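Local coordinates for transcriptional regulator, TetR family (Agrobacterium tumefaciens, PDB 2G7S), which probably represses or otherwise regulates transcription as a TetR-family dimer, binding DNA through an N-terminal helix-turn-helix domain and sensing a ligand through its C-terminal helical domain, at residues S61-E66 / P102-A107; S79-Q84 / Q145-L150; E83-Y88 / A137-G142. One frame throughout, in Å; residues are numbered along the deposited sequence. Where two conformers were deposited one is given.

Contact 1 of 3, residues S61-E66 / P102-A107; sequences SQYRQE and PFCVCA
Tyr63, on the long helix 52-77, lays its ring against the start of the short helix 105-110 and carries nearly all of the contact from its side. With CG anti to the backbone N (chi1 167°), the ring reaches Val105 and lies beneath its CB. Val105 CB stands over the middle of one ring face, 3.9 Å from the centroid of the Tyr63 ring and 5° off its normal, a CH-pi contact; its CG2 lies 3.7 Å from Tyr63 CD1. Two sulfurs approach the same ring obliquely: Cys106 SG is 3.9 Å from Tyr63 CD2, and Cys104 SG sits near the phenol end, though its exact position is doubtful. Cys104 is also the N-cap of helix 105-110. The next residue, Arg64, adds a lighter touch in the conformer given, its aliphatic CG lying 4.2 Å from Cys106 SG. Apolar and sulfur-aromatic contacts thus dominate this largely buried junction between helix 52-77 and the C-terminal domain, in relatives the ligand-binding part. Around it, Arg18 of helix 6-24 touches both Tyr63 and Val105, His127 of helix 118-144 lies against Arg64 and Cys106, and Met169 of helix 154-173 packs on Cys104.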
loop_
_atom_site.group_PDB
_atom_site.type_symbol
_atom_site.label_atom_id
_atom_site.label_comp_id
_atom_site.label_asym_id
_atom_site.label_seq_id
_atom_site.Cartn_x
_atom_site.Cartn_y
_atom_site.Cartn_z
ATOM N N SER A 61 4.826 -18.416 0.796
ATOM C CA SER A 61 5.635 -19.092 1.842
ATOM C C SER A 61 7.146 -19.023 1.474
ATOM O O SER A 61 8.004 -18.726 2.350
ATOM C CB SER A 61 5.189 -20.573 1.917
ATOM O OG SER A 61 5.973 -21.248 2.846
ATOM N N GLN A 62 7.474 -19.192 0.194
ATOM C CA GLN A 62 8.898 -19.163 -0.234
ATOM C C GLN A 62 9.410 -17.713 -0.096
ATOM O O GLN A 62 10.589 -17.482 0.285
ATOM C CB GLN A 62 8.966 -19.570 -1.709
ATOM C CG GLN A 62 10.367 -19.517 -2.353
ATOM C CD GLN A 62 10.215 -19.920 -3.813
ATOM O OE1 GLN A 62 9.769 -19.132 -4.674
ATOM N NE2 GLN A 62 10.508 -21.168 -4.089
ATOM N N TYR A 63 8.575 -16.735 -0.460
ATOM C CA TYR A 63 9.010 -15.313 -0.386
ATOM C C TYR A 63 9.312 -14.983 1.109
ATOM O O TYR A 63 10.296 -14.299 1.420
ATOM C CB TYR A 63 7.844 -14.407 -0.874
ATOM C CG TYR A 63 8.113 -12.978 -0.521
ATOM C CD1 TYR A 63 8.959 -12.193 -1.346
ATOM C CD2 TYR A 63 7.505 -12.385 0.608
ATOM C CE1 TYR A 63 9.201 -10.858 -1.023
ATOM C CE2 TYR A 63 7.715 -10.993 0.905
ATOM C CZ TYR A 63 8.580 -10.274 0.099
ATOM O OH TYR A 63 8.885 -8.923 0.359
ATOM N N ARG A 64 8.453 -15.422 2.018
ATOM C CA ARG A 64 8.675 -15.118 3.419
ATOM C C ARG A 64 9.962 -15.816 3.868
ATOM O O ARG A 64 10.816 -15.187 4.512
ATOM C CB ARG A 64 7.510 -15.558 4.248
ATOM C CG ARG A 64 6.299 -14.681 3.982
ATOM C CD ARG A 64 5.123 -15.279 4.770
ATOM N NE ARG A 64 5.407 -15.167 6.200
ATOM C CZ ARG A 64 4.880 -15.955 7.143
ATOM N NH1 ARG A 64 4.007 -16.942 6.848
ATOM N NH2 ARG A 64 5.241 -15.765 8.418
ATOM N N GLN A 65 10.139 -17.083 3.503
ATOM C CA GLN A 65 11.367 -17.828 3.929
ATOM C C GLN A 65 12.595 -17.016 3.515
ATOM O O GLN A 65 13.524 -16.763 4.362
ATOM C CB GLN A 65 11.393 -19.264 3.307
ATOM C CG GLN A 65 10.502 -20.298 3.949
ATOM C CD GLN A 65 10.653 -21.663 3.271
ATOM O OE1 GLN A 65 10.647 -21.771 2.020
ATOM N NE2 GLN A 65 10.762 -22.710 4.082
ATOM N N GLU A 66 12.605 -16.512 2.281
ATOM C CA GLU A 66 13.713 -15.734 1.786
ATOM C C GLU A 66 13.792 -14.410 2.530
ATOM O O GLU A 66 14.902 -13.906 2.798
ATOM C CB GLU A 66 13.529 -15.486 0.291
ATOM C CG GLU A 66 13.726 -16.758 -0.518
ATOM C CD GLU A 66 13.339 -16.504 -1.992
ATOM O OE1 GLU A 66 13.273 -15.335 -2.463
ATOM O OE2 GLU A 66 13.095 -17.490 -2.677
ATOM N N PRO A 102 10.459 -4.628 -7.347
ATOM C CA PRO A 102 10.517 -3.356 -6.640
ATOM C C PRO A 102 9.361 -3.165 -5.650
ATOM O O PRO A 102 9.083 -2.043 -5.265
ATOM C CB PRO A 102 10.411 -2.315 -7.771
ATOM C CG PRO A 102 9.408 -3.012 -8.723
ATOM C CD PRO A 102 9.879 -4.467 -8.712
ATOM N N PHE A 103 8.702 -4.239 -5.238
ATOM C CA PHE A 103 7.592 -4.119 -4.284
ATOM C C PHE A 103 7.573 -5.426 -3.490
ATOM O O PHE A 103 7.859 -6.498 -4.064
ATOM C CB PHE A 103 6.256 -3.908 -5.006
ATOM C CG PHE A 103 5.276 -2.980 -4.270
ATOM C CD1 PHE A 103 5.128 -1.666 -4.631
ATOM C CD2 PHE A 103 4.489 -3.466 -3.252
ATOM C CE1 PHE A 103 4.230 -0.821 -4.005
ATOM C CE2 PHE A 103 3.560 -2.638 -2.637
ATOM C CZ PHE A 103 3.452 -1.331 -2.982
ATOM N N CYS A 104 7.201 -5.362 -2.232
ATOM C CA CYS A 104 7.052 -6.555 -1.407
ATOM C C CYS A 104 5.765 -7.316 -1.847
ATOM O O CYS A 104 4.690 -6.730 -1.931
ATOM C CB CYS A 104 6.948 -6.085 0.036
ATOM S SG CYS A 104 6.455 -7.478 1.155
ATOM N N VAL A 105 5.894 -8.619 -2.127
ATOM C CA VAL A 105 4.743 -9.445 -2.497
ATOM C C VAL A 105 3.656 -9.345 -1.457
ATOM O O VAL A 105 2.463 -9.290 -1.795
ATOM C CB VAL A 105 5.274 -10.931 -2.541
ATOM C CG1 VAL A 105 4.098 -11.926 -2.585
ATOM C CG2 VAL A 105 6.244 -11.157 -3.707
ATOM N N CYS A 106 4.061 -9.377 -0.170
ATOM C CA CYS A 106 3.039 -9.437 0.886
ATOM C C CYS A 106 2.402 -8.060 1.068
ATOM O O CYS A 106 1.194 -7.966 1.302
ATOM C CB CYS A 106 3.609 -9.917 2.192
ATOM S SG CYS A 106 3.976 -11.702 2.067
ATOM N N ALA A 107 3.180 -6.971 0.954
ATOM C CA ALA A 107 2.562 -5.675 1.083
ATOM C C ALA A 107 1.527 -5.470 -0.046
ATOM O O ALA A 107 0.473 -4.836 0.144
ATOM C CB ALA A 107 3.657 -4.567 1.061
#

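Contact 2 of 3, residues S79-Q84 / Q145-L150; sequences SDPLEQ and QGRLVL
Asp80 turns its carboxylate anti to the backbone N (chi1 179°), while Arg147, in the conformer given, bends at chi2 (-74°) and again at chi3, and these torsions bring the two charged groups face to face. The setting is a pair of helix ends: Asp80 is the N-cap of helix 81-98, and Gly146, with positive phi, closes helix 118-144 in a Schellman motif. Carboxylate and guanidinium are stacked, their planes 21° apart. Asp80 OD2 lies over the centre of the guanidinium, 3.3 Å from Arg147 CZ and 3.4 Å from Arg147 NH1. Because the oxygen is far out of the guanidinium plane, the attraction in this salt bridge is electrostatic, the nitrogens directing their hydrogens away from it. The other carboxylate oxygen accepts from Leu82 N, which comes from the anti side but well out of the carboxylate plane, so one side chain both caps the helix and faces the arginine; the cap would help to fix the carboxylate's rotation.

Beside this pair, the extended side chain of Gln145 reaches the proline ring, its amide oxygen OE1 in van der Waals contact with a ring CH2, 3.2 Å from Pro81 CD. Leu82 and Leu148 form the apolar, buried end of the contact, where Leu82 CD1 meets Leu148 CD2 at 3.8 Å; Leu189 of helix 180-192 also packs on Leu82, and Leu139 of helix 118-144 on Leu148. The polar end is bridged by water. One molecule accepts from Arg147 NH2 and is hydrogen-bonded to Ser79 OG, tying the arginine to the residue before the cap. Another donates to Ser79 O, at a doubtfully short distance, and to Gln145 OE1, which lies 2.8 Å from the water oxygen.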
loop_
_atom_site.group_PDB
_atom_site.type_symbol
_atom_site.label_atom_id
_atom_site.label_comp_id
_atom_site.label_asym_id
_atom_site.label_seq_id
_atom_site.Cartn_x
_atom_site.Cartn_y
_atom_site.Cartn_z
ATOM N N SER A 79 26.578 -5.537 13.861
ATOM C CA SER A 79 26.435 -5.496 15.326
ATOM C C SER A 79 25.444 -4.469 15.876
ATOM O O SER A 79 24.716 -4.749 16.858
ATOM C CB SER A 79 27.798 -5.349 15.994
ATOM O OG SER A 79 28.419 -4.153 15.558
ATOM N N ASP A 80 25.373 -3.291 15.244
ATOM C CA ASP A 80 24.625 -2.202 15.810
ATOM C C ASP A 80 23.164 -2.239 15.316
ATOM O O ASP A 80 22.914 -2.241 14.116
ATOM C CB ASP A 80 25.351 -0.948 15.343
ATOM C CG ASP A 80 24.735 0.360 15.782
ATOM O OD1 ASP A 80 23.585 0.457 16.080
ATOM O OD2 ASP A 80 25.464 1.424 15.678
ATOM N N PRO A 81 22.187 -2.270 16.221
ATOM C CA PRO A 81 20.773 -2.303 15.781
ATOM C C PRO A 81 20.404 -1.176 14.833
ATOM O O PRO A 81 19.614 -1.375 13.895
ATOM C CB PRO A 81 19.991 -2.158 17.116
ATOM C CG PRO A 81 20.942 -2.760 18.176
ATOM C CD PRO A 81 22.303 -2.291 17.702
ATOM N N LEU A 82 20.939 0.022 15.065
ATOM C CA LEU A 82 20.590 1.135 14.161
ATOM C C LEU A 82 21.105 0.800 12.742
ATOM O O LEU A 82 20.431 1.061 11.737
ATOM C CB LEU A 82 21.246 2.443 14.649
ATOM C CG LEU A 82 21.154 3.648 13.687
ATOM C CD1 LEU A 82 19.713 4.051 13.642
ATOM C CD2 LEU A 82 22.126 4.766 14.172
ATOM N N GLU A 83 22.298 0.213 12.664
ATOM C CA GLU A 83 22.853 -0.134 11.358
ATOM C C GLU A 83 22.111 -1.311 10.757
ATOM O O GLU A 83 22.074 -1.419 9.512
ATOM C CB GLU A 83 24.368 -0.407 11.506
ATOM C CG GLU A 83 25.089 0.886 11.944
ATOM C CD GLU A 83 24.937 2.037 10.985
ATOM O OE1 GLU A 83 24.906 1.801 9.754
ATOM O OE2 GLU A 83 24.800 3.181 11.460
ATOM N N GLN A 84 21.478 -2.161 11.545
ATOM C CA GLN A 84 20.612 -3.213 10.952
ATOM C C GLN A 84 19.394 -2.563 10.281
ATOM O O GLN A 84 19.046 -2.956 9.145
ATOM C CB GLN A 84 20.118 -4.166 12.086
ATOM C CG GLN A 84 21.325 -5.010 12.645
ATOM C CD GLN A 84 20.955 -5.750 13.929
ATOM O OE1 GLN A 84 19.850 -5.613 14.482
ATOM N NE2 GLN A 84 21.881 -6.556 14.398
ATOM N N GLN A 145 21.038 -1.333 24.211
ATOM C CA GLN A 145 22.427 -0.946 23.961
ATOM C C GLN A 145 22.693 0.566 23.983
ATOM O O GLN A 145 23.880 1.005 23.731
ATOM C CB GLN A 145 22.904 -1.487 22.613
ATOM C CG GLN A 145 22.912 -3.013 22.579
ATOM C CD GLN A 145 23.218 -3.583 21.250
ATOM O OE1 GLN A 145 23.872 -2.927 20.456
ATOM N NE2 GLN A 145 22.655 -4.733 20.932
ATOM N N GLY A 146 21.680 1.353 24.324
ATOM C CA GLY A 146 21.802 2.837 24.339
ATOM C C GLY A 146 22.107 3.440 22.948
ATOM O O GLY A 146 22.691 4.565 22.872
ATOM N N ARG A 147 21.706 2.737 21.871
ATOM C CA ARG A 147 21.957 3.194 20.482
ATOM C C ARG A 147 20.814 3.986 19.824
ATOM O O ARG A 147 21.042 4.561 18.720
ATOM C CB ARG A 147 22.313 2.030 19.533
ATOM C CG ARG A 147 23.620 1.254 19.878
ATOM C CD ARG A 147 24.902 2.066 19.531
ATOM N NE ARG A 147 26.021 1.198 19.162
ATOM C CZ ARG A 147 27.112 1.648 18.547
ATOM N NH1 ARG A 147 27.193 2.935 18.242
ATOM N NH2 ARG A 147 28.116 0.825 18.229
ATOM N N LEU A 148 19.612 3.934 20.439
ATOM C CA LEU A 148 18.381 4.554 19.901
ATOM C C LEU A 148 17.651 5.188 20.981
ATOM O O LEU A 148 17.761 4.749 22.161
ATOM C CB LEU A 148 17.353 3.452 19.365
ATOM C CG LEU A 148 17.901 2.518 18.321
ATOM C CD1 LEU A 148 16.972 1.489 17.724
ATOM C CD2 LEU A 148 18.437 3.393 17.161
ATOM N N VAL A 149 16.806 6.166 20.603
ATOM C CA VAL A 149 15.918 6.851 21.544
ATOM C C VAL A 149 14.504 6.849 20.953
ATOM O O VAL A 149 14.319 7.277 19.807
ATOM C CB VAL A 149 16.408 8.314 21.802
ATOM C CG1 VAL A 149 15.349 9.187 22.453
ATOM C CG2 VAL A 149 17.687 8.280 22.631
ATOM N N LEU A 150 13.519 6.369 21.718
ATOM C CA LEU A 150 12.141 6.209 21.190
ATOM C C LEU A 150 11.135 6.908 22.043
ATOM O O LEU A 150 11.248 6.940 23.299
ATOM C CB LEU A 150 11.718 4.719 21.143
ATOM C CG LEU A 150 12.596 3.814 20.284
ATOM C CD1 LEU A 150 12.037 2.389 20.422
ATOM C CD2 LEU A 150 12.625 4.259 18.871
HETATM O O HOH W 1 22.018 -6.205 17.928
HETATM O O HOH W 2 27.971 -2.431 17.833
HETATM O O HOH W 3 25.596 -4.758 19.246
#

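Contact 3 of 3, residues E83-Y88 / A137-G142; sequences EQLRAY and AVLERG
Segments 83-88 and 137-142, on helices 81-98 and 118-144, run roughly antiparallel, with 146° between their directions and their axes 10.4 Å apart at closest approach. The backbones come closest at Gln84 and Val138. At this level Leu85 and Val138 pack flank to flank, pointing opposite ways; Val138 CG1 is 3.6 Å from Leu85 CG and also touches CD2 of the same leucine. The other branch of Leu85 lies across Leu139, with Leu85 CD1 3.9 Å from Leu139 CD2. On the flank of this apolar patch, Arg141 NH2 donates to Gln84 OE1 at 2.7 Å. The oxygen lies near the guanidinium plane, at its edge, but the amide is turned 63° against that plane and Arg141 NH2 stands somewhat out of the Gln84 carbonyl plane. A bend at chi3 (-56°) folds the arginine back so that the rim of one guanidinium face lies over Ala137 O and Val138 CA of its own helix. Gln84 is held at both ends of its amide, since NE2 donates to Ile78 O. In this all-helical C-terminal domain, Leu189 of helix 180-192 covers Leu85, Asn157 of helix 154-173 touches Leu139, and Glu75 of helix 52-77 lies against Gln84.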
loop_
_atom_site.group_PDB
_atom_site.type_symbol
_atom_site.label_atom_id
_atom_site.label_comp_id
_atom_site.label_asym_id
_atom_site.label_seq_id
_atom_site.Cartn_x
_atom_site.Cartn_y
_atom_site.Cartn_z
ATOM N N GLU A 83 22.298 0.213 12.664
ATOM C CA GLU A 83 22.853 -0.134 11.358
ATOM C C GLU A 83 22.111 -1.311 10.757
ATOM O O GLU A 83 22.074 -1.419 9.512
ATOM C CB GLU A 83 24.368 -0.407 11.506
ATOM C CG GLU A 83 25.089 0.886 11.944
ATOM C CD GLU A 83 24.937 2.037 10.985
ATOM O OE1 GLU A 83 24.906 1.801 9.754
ATOM O OE2 GLU A 83 24.800 3.181 11.460
ATOM N N GLN A 84 21.478 -2.161 11.545
ATOM C CA GLN A 84 20.612 -3.213 10.952
ATOM C C GLN A 84 19.394 -2.563 10.281
ATOM O O GLN A 84 19.046 -2.956 9.145
ATOM C CB GLN A 84 20.118 -4.166 12.086
ATOM C CG GLN A 84 21.325 -5.010 12.645
ATOM C CD GLN A 84 20.955 -5.750 13.929
ATOM O OE1 GLN A 84 19.850 -5.613 14.482
ATOM N NE2 GLN A 84 21.881 -6.556 14.398
ATOM N N LEU A 85 18.783 -1.562 10.938
ATOM C CA LEU A 85 17.644 -0.887 10.287
ATOM C C LEU A 85 18.142 -0.146 9.028
ATOM O O LEU A 85 17.424 -0.159 7.994
ATOM C CB LEU A 85 16.972 0.102 11.219
ATOM C CG LEU A 85 16.448 -0.535 12.496
ATOM C CD1 LEU A 85 15.983 0.602 13.424
ATOM C CD2 LEU A 85 15.266 -1.447 12.141
ATOM N N ARG A 86 19.308 0.481 9.107
ATOM C CA ARG A 86 19.773 1.232 7.932
ATOM C C ARG A 86 20.046 0.245 6.774
ATOM O O ARG A 86 19.772 0.545 5.570
ATOM C CB ARG A 86 21.111 1.937 8.256
ATOM C CG ARG A 86 21.505 3.013 7.172
ATOM C CD ARG A 86 22.959 3.565 7.371
ATOM N NE ARG A 86 23.168 3.919 8.770
ATOM C CZ ARG A 86 22.702 5.028 9.326
ATOM N NH1 ARG A 86 22.065 5.934 8.555
ATOM N NH2 ARG A 86 22.864 5.268 10.653
ATOM N N ALA A 87 20.584 -0.941 7.092
ATOM C CA ALA A 87 20.869 -1.911 6.026
ATOM C C ALA A 87 19.580 -2.477 5.435
ATOM O O ALA A 87 19.522 -2.786 4.237
ATOM C CB ALA A 87 21.743 -3.081 6.564
ATOM N N TYR A 88 18.546 -2.611 6.248
ATOM C CA TYR A 88 17.226 -3.062 5.731
ATOM C C TYR A 88 16.663 -2.023 4.742
ATOM O O TYR A 88 16.161 -2.404 3.652
ATOM C CB TYR A 88 16.323 -3.304 6.969
ATOM C CG TYR A 88 14.881 -3.514 6.621
ATOM C CD1 TYR A 88 14.421 -4.685 6.080
ATOM C CD2 TYR A 88 13.964 -2.521 6.843
ATOM C CE1 TYR A 88 13.018 -4.843 5.753
ATOM C CE2 TYR A 88 12.626 -2.675 6.532
ATOM C CZ TYR A 88 12.161 -3.801 5.998
ATOM O OH TYR A 88 10.807 -3.954 5.717
ATOM N N ALA A 137 12.160 -6.337 17.792
ATOM C CA ALA A 137 13.360 -6.846 18.474
ATOM C C ALA A 137 14.594 -5.987 18.163
ATOM O O ALA A 137 15.410 -5.755 19.085
ATOM C CB ALA A 137 13.572 -8.303 18.155
ATOM N N VAL A 138 14.765 -5.513 16.927
ATOM C CA VAL A 138 15.901 -4.664 16.603
ATOM C C VAL A 138 15.775 -3.373 17.414
ATOM O O VAL A 138 16.792 -2.903 18.022
ATOM C CB VAL A 138 15.898 -4.297 15.114
ATOM C CG1 VAL A 138 17.003 -3.246 14.801
ATOM C CG2 VAL A 138 16.089 -5.595 14.295
ATOM N N LEU A 139 14.573 -2.758 17.452
ATOM C CA LEU A 139 14.438 -1.516 18.213
ATOM C C LEU A 139 14.734 -1.748 19.732
ATOM O O LEU A 139 15.349 -0.908 20.391
ATOM C CB LEU A 139 13.022 -0.940 17.990
ATOM C CG LEU A 139 12.852 -0.413 16.547
ATOM C CD1 LEU A 139 11.387 -0.261 16.313
ATOM C CD2 LEU A 139 13.527 0.950 16.388
ATOM N N GLU A 140 14.244 -2.876 20.236
ATOM C CA GLU A 140 14.465 -3.172 21.670
ATOM C C GLU A 140 15.964 -3.285 21.928
ATOM O O GLU A 140 16.445 -2.782 22.968
ATOM C CB GLU A 140 13.781 -4.485 22.056
ATOM C CG GLU A 140 12.294 -4.324 22.174
ATOM C CD GLU A 140 11.570 -5.679 22.258
ATOM O OE1 GLU A 140 12.058 -6.691 21.687
ATOM O OE2 GLU A 140 10.483 -5.710 22.927
ATOM N N ARG A 141 16.709 -4.006 21.057
ATOM C CA ARG A 141 18.181 -4.130 21.250
ATOM C C ARG A 141 18.796 -2.755 21.168
ATOM O O ARG A 141 19.785 -2.441 21.865
ATOM C CB ARG A 141 18.771 -5.022 20.217
ATOM C CG ARG A 141 18.312 -6.494 20.440
ATOM C CD ARG A 141 19.191 -7.465 19.599
ATOM N NE ARG A 141 19.207 -7.157 18.182
ATOM C CZ ARG A 141 18.296 -7.671 17.306
ATOM N NH1 ARG A 141 17.297 -8.500 17.704
ATOM N NH2 ARG A 141 18.393 -7.359 16.011
ATOM N N GLY A 142 18.301 -1.898 20.277
ATOM C CA GLY A 142 18.874 -0.558 20.225
ATOM C C GLY A 142 18.685 0.212 21.516
ATOM O O GLY A 142 19.608 0.944 21.964
#

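Overall arrangement
Contacts 2 and 3 are neighbours, their centres 6 Å apart, and both join helix 81-98 to helix 118-144 or the loop that follows it. They are linked directly: Arg147 N probably bonds to Gly142 O, and Pro81 packs on Val138. Contact 1 lies near the centre of the chain, about 20 Å from contact 3 and 26 Å from contact 2 between centres, and joins helix 52-77 to helix 105-110. Contact 1 is buried and built on an aromatic ring, a valine and sulfurs; contact 3 is buried too, but pairs aliphatic packing with one polar bond; contact 2, farthest out and partly exposed, adds stacked charges and bridging waters to a buried leucine pair.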